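Local atomic coordinates of ProQ/FinO domain-containing protein (Neisseria meningitidis, PDB entry 3MW6), a protein that belongs to the FinO family of RNA chaperones and probably acts by binding RNA. Residues 31-35 / 36-40; 45-48 / 49-53. One frame throughout, in Å; residues are numbered along the deposited sequence.

Contact 1 (31-35 / 36-40); sequences ADHIY and GKYDV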
loop_
_atom_site.group_PDB
_atom_site.type_symbol
_atom_site.label_atom_id
_atom_site.label_comp_id
_atom_site.label_asym_id
_atom_site.label_seq_id
_atom_site.Cartn_x
_atom_site.Cartn_y
_atom_site.Cartn_z
ATOM N N ALA A 31 -15.593 10.623 -7.505
ATOM C CA ALA A 31 -14.218 11.084 -7.623
ATOM C C ALA A 31 -14.153 12.594 -7.449
ATOM O O ALA A 31 -13.364 13.095 -6.647
ATOM C CB ALA A 31 -13.627 10.663 -8.977
ATOM N N ASP A 32 -15.006 13.318 -8.171
ATOM C CA ASP A 32 -15.059 14.783 -8.036
ATOM C C ASP A 32 -15.384 15.182 -6.598
ATOM O O ASP A 32 -14.750 16.069 -6.031
ATOM C CB ASP A 32 -16.077 15.403 -8.998
ATOM C CG ASP A 32 -15.677 15.256 -10.460
ATOM O OD1 ASP A 32 -14.523 14.848 -10.751
ATOM O OD2 ASP A 32 -16.531 15.550 -11.323
ATOM N N HIS A 33 -16.358 14.519 -5.992
ATOM C CA HIS A 33 -16.638 14.801 -4.593
ATOM C C HIS A 33 -15.374 14.635 -3.746
ATOM O O HIS A 33 -14.969 15.539 -3.031
ATOM C CB HIS A 33 -17.769 13.920 -4.041
ATOM C CG HIS A 33 -18.078 14.193 -2.601
ATOM N ND1 HIS A 33 -18.994 15.140 -2.205
ATOM C CD2 HIS A 33 -17.547 13.688 -1.462
ATOM C CE1 HIS A 33 -19.033 15.191 -0.886
ATOM N NE2 HIS A 33 -18.166 14.317 -0.409
ATOM N N ILE A 34 -14.739 13.475 -3.853
ATOM C CA ILE A 34 -13.611 13.128 -2.996
ATOM C C ILE A 34 -12.379 14.010 -3.203
ATOM O O ILE A 34 -11.760 14.457 -2.234
ATOM C CB ILE A 34 -13.234 11.632 -3.166
ATOM C CG1 ILE A 34 -14.110 10.762 -2.257
ATOM C CG2 ILE A 34 -11.777 11.412 -2.884
ATOM C CD1 ILE A 34 -14.126 9.308 -2.662
ATOM N N TYR A 35 -12.000 14.246 -4.454
ATOM C CA TYR A 35 -10.834 15.085 -4.719
ATOM C C TYR A 35 -11.122 16.549 -4.416
ATOM O O TYR A 35 -10.202 17.322 -4.181
ATOM C CB TYR A 35 -10.365 14.955 -6.173
ATOM C CG TYR A 35 -9.621 13.680 -6.461
ATOM C CD1 TYR A 35 -10.182 12.697 -7.264
ATOM C CD2 TYR A 35 -8.359 13.455 -5.928
ATOM C CE1 TYR A 35 -9.512 11.525 -7.541
ATOM C CE2 TYR A 35 -7.680 12.283 -6.201
ATOM C CZ TYR A 35 -8.269 11.321 -7.009
ATOM O OH TYR A 35 -7.613 10.150 -7.286
ATOM N N GLY A 36 -12.402 16.917 -4.436
ATOM C CA GLY A 36 -12.818 18.285 -4.177
ATOM C C GLY A 36 -12.883 18.568 -2.690
ATOM O O GLY A 36 -12.444 19.618 -2.236
ATOM N N LYS A 37 -13.394 17.612 -1.923
ATOM C CA LYS A 37 -13.600 17.815 -0.496
ATOM C C LYS A 37 -12.412 17.446 0.400
ATOM O O LYS A 37 -12.176 18.096 1.415
ATOM C CB LYS A 37 -14.841 17.056 -0.027
ATOM C CG LYS A 37 -14.984 17.056 1.483
ATOM C CD LYS A 37 -16.319 16.495 1.917
ATOM C CE LYS A 37 -16.481 16.602 3.421
ATOM N NZ LYS A 37 -17.887 16.348 3.826
ATOM N N TYR A 38 -11.670 16.404 0.039
ATOM C CA TYR A 38 -10.667 15.854 0.951
ATOM C C TYR A 38 -9.256 16.153 0.504
ATOM O O TYR A 38 -8.817 15.658 -0.525
ATOM C CB TYR A 38 -10.839 14.333 1.103
ATOM C CG TYR A 38 -12.143 13.955 1.736
ATOM C CD1 TYR A 38 -13.122 13.304 1.005
ATOM C CD2 TYR A 38 -12.420 14.290 3.061
ATOM C CE1 TYR A 38 -14.336 12.967 1.580
ATOM C CE2 TYR A 38 -13.633 13.957 3.643
ATOM C CZ TYR A 38 -14.582 13.292 2.892
ATOM O OH TYR A 38 -15.789 12.954 3.440
ATOM N N ASP A 39 -8.536 16.935 1.300
ATOM C CA ASP A 39 -7.148 17.247 0.995
ATOM C C ASP A 39 -6.220 16.018 0.933
ATOM O O ASP A 39 -5.286 16.001 0.137
ATOM C CB ASP A 39 -6.602 18.303 1.960
ATOM C CG ASP A 39 -6.844 19.720 1.463
ATOM O OD1 ASP A 39 -5.865 20.374 1.034
ATOM O OD2 ASP A 39 -8.014 20.172 1.480
ATOM N N VAL A 40 -6.449 14.998 1.758
ATOM C CA VAL A 40 -5.575 13.821 1.679
ATOM C C VAL A 40 -5.645 13.185 0.292
ATOM O O VAL A 40 -4.660 12.654 -0.200
ATOM C CB VAL A 40 -5.864 12.763 2.758
ATOM C CG1 VAL A 40 -5.579 13.331 4.139
ATOM C CG2 VAL A 40 -7.298 12.247 2.645
#
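Ile34 and Tyr38 meet at the C-terminal turn of helix 23-37, which runs straight into the N-cap of helix 39-42. Tyr38 is the first residue to leave helical backbone angles, and it is also that N-cap. Backbone bonds close the last turns. Tyr38 N donates to Ile34 O at 3.0 Å, with an N-H...O angle of 155°. Lys37 N donates to His33 O at 2.8 Å. Gly36 N gives a bond to Asp32 O and a weak one to His33 O.

Apolar packing follows the same spacing. Ile34 CG1 lies 4.3 Å from Tyr38 CD1. Both residues are buried, and both side chains reach Leu55 of helix 51-58. The Tyr38 ring also has Lys37 CG over the centre of one face, 3.9 Å above its plane.

Tyr35 ties the junction outward and across. Its OH hydrogen-bonds to His74 ND1 of helix 64-76, and its carbonyl O accepts from Lys42 NZ of helix 39-42.

The His33 and Lys37 side chains leave neighbouring helix turns alongside each other. Both have CG anti to the backbone N (chi1 -180° and 171°), which sends them off together. Lys37 CB thus sits 4.3 Å above one face of the His33 ring, offset toward its rim. His33 NE2 is buried without a polar partner in the model, and Lys37 CD approaches it to 3.7 Å.

Contact 2 (45-48 / 49-53); sequences KPLA and LGIDQ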
loop_
_atom_site.group_PDB
_atom_site.type_symbol
_atom_site.label_atom_id
_atom_site.label_comp_id
_atom_site.label_asym_id
_atom_site.label_seq_id
_atom_site.Cartn_x
_atom_site.Cartn_y
_atom_site.Cartn_z
ATOM N N LYS A 45 -1.676 12.043 -0.256
ATOM C CA LYS A 45 -0.909 11.635 0.906
ATOM C C LYS A 45 -1.173 10.160 1.141
ATOM O O LYS A 45 -2.243 9.659 0.810
ATOM C CB LYS A 45 -1.334 12.434 2.130
ATOM C CG LYS A 45 -1.086 13.936 2.007
ATOM C CD LYS A 45 -1.597 14.652 3.233
ATOM C CE LYS A 45 -0.840 15.931 3.504
ATOM N NZ LYS A 45 -1.296 16.551 4.789
ATOM N N PRO A 46 -0.195 9.456 1.713
ATOM C CA PRO A 46 -0.446 8.066 2.087
ATOM C C PRO A 46 -1.700 7.981 2.974
ATOM O O PRO A 46 -1.794 8.717 3.951
ATOM C CB PRO A 46 0.811 7.696 2.874
ATOM C CG PRO A 46 1.883 8.562 2.305
ATOM C CD PRO A 46 1.176 9.889 2.036
ATOM N N LEU A 47 -2.642 7.109 2.622
ATOM C CA LEU A 47 -3.923 6.997 3.307
ATOM C C LEU A 47 -3.904 5.991 4.459
ATOM O O LEU A 47 -3.315 4.906 4.360
ATOM C CB LEU A 47 -5.014 6.604 2.305
ATOM C CG LEU A 47 -5.198 7.624 1.174
ATOM C CD1 LEU A 47 -6.071 7.072 0.041
ATOM C CD2 LEU A 47 -5.792 8.930 1.730
ATOM N N ALA A 48 -4.561 6.352 5.555
ATOM C CA ALA A 48 -4.641 5.480 6.717
ATOM C C ALA A 48 -5.330 4.168 6.369
ATOM O O ALA A 48 -6.206 4.146 5.507
ATOM C CB ALA A 48 -5.406 6.170 7.836
ATOM N N LEU A 49 -4.945 3.092 7.062
ATOM C CA LEU A 49 -5.748 1.855 7.113
ATOM C C LEU A 49 -7.228 2.153 7.345
ATOM O O LEU A 49 -7.583 2.975 8.199
ATOM C CB LEU A 49 -5.267 0.940 8.250
ATOM C CG LEU A 49 -6.093 -0.338 8.515
ATOM C CD1 LEU A 49 -5.992 -1.348 7.366
ATOM C CD2 LEU A 49 -5.707 -1.024 9.829
ATOM N N GLY A 50 -8.090 1.491 6.584
ATOM C CA GLY A 50 -9.523 1.598 6.790
ATOM C C GLY A 50 -10.170 2.838 6.194
ATOM O O GLY A 50 -11.314 3.142 6.503
ATOM N N ILE A 51 -9.456 3.546 5.324
ATOM C CA ILE A 51 -10.019 4.745 4.701
ATOM C C ILE A 51 -11.258 4.383 3.885
ATOM O O ILE A 51 -12.225 5.149 3.824
ATOM C CB ILE A 51 -8.964 5.508 3.826
ATOM C CG1 ILE A 51 -9.242 7.009 3.821
ATOM C CG2 ILE A 51 -8.892 4.957 2.405
ATOM C CD1 ILE A 51 -8.832 7.701 5.111
ATOM N N ASP A 52 -11.243 3.194 3.278
ATOM C CA ASP A 52 -12.410 2.706 2.533
ATOM C C ASP A 52 -13.680 2.776 3.377
ATOM O O ASP A 52 -14.679 3.361 2.953
ATOM C CB ASP A 52 -12.185 1.284 2.004
ATOM C CG ASP A 52 -12.015 0.267 3.115
ATOM O OD1 ASP A 52 -12.793 -0.707 3.155
ATOM O OD2 ASP A 52 -11.105 0.441 3.952
ATOM N N GLN A 53 -13.636 2.208 4.580
ATOM C CA GLN A 53 -14.794 2.249 5.479
ATOM C C GLN A 53 -15.164 3.681 5.903
ATOM O O GLN A 53 -16.341 4.011 6.049
ATOM C CB GLN A 53 -14.563 1.371 6.716
ATOM C CG GLN A 53 -14.386 -0.117 6.417
ATOM C CD GLN A 53 -15.646 -0.756 5.837
ATOM O OE1 GLN A 53 -16.764 -0.459 6.265
ATOM N NE2 GLN A 53 -15.465 -1.640 4.859
#
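Ala48 O accepts a weak hydrogen bond from Ile51 N, 3.3 Å long and bent to 136° at the hydrogen. This bond closes a four-residue turn, with Leu49 and Gly50 at its two corners. Gly50 has a positive phi of 80°, a value that suits glycine, and it is the N-cap of helix 51-58.

Ile51 also packs back on the turn. Its CB points toward 45-48 and comes within 3.5 Å of Ala48 O. The CG2 branch sits between the backbone N and the carbonyl carbon of Ile51, and this methyl reaches Leu47 CB at 4.2 Å. Leu47 and Ile51 are both buried and share Leu71 of helix 64-76 as a neighbour.

The backbone before the turn is held from outside: Leu47 N is hydrogen-bonded to Tyr80 OH, Leu47 O accepts a hydrogen bond from Arg90 NH1, and Pro46 and Ala48 make backbone hydrogen bonds with Phe91 of strand 89-91. On the turn itself the exposed Leu49 packs on Thr102 of the second subunit.

These features are those of a type II beta turn, Ala48 to Ile51, leading into the N terminus of a helix.

Overall arrangement
Following the chain from the N terminus, contact 1 comes first, at the junction of helix 23-37 and helix 39-42. Contact 2 comes later, at the entry to helix 51-58. Each closes only a local turn. They lie in series, so neither encloses nor crosses the other. Their centres are about 14 Å apart, yet residues of the two touch. Val40 O and Lys45 N are 3.0 Å apart, probably hydrogen-bonded, and Val40 CG2 packs against Leu47 CD2 at 3.8 Å. The two turns lie at either end of the connection between helix 23-37 and helix 51-58, which pack together. Contact 2 also reaches helix 64-76 and strand 89-91.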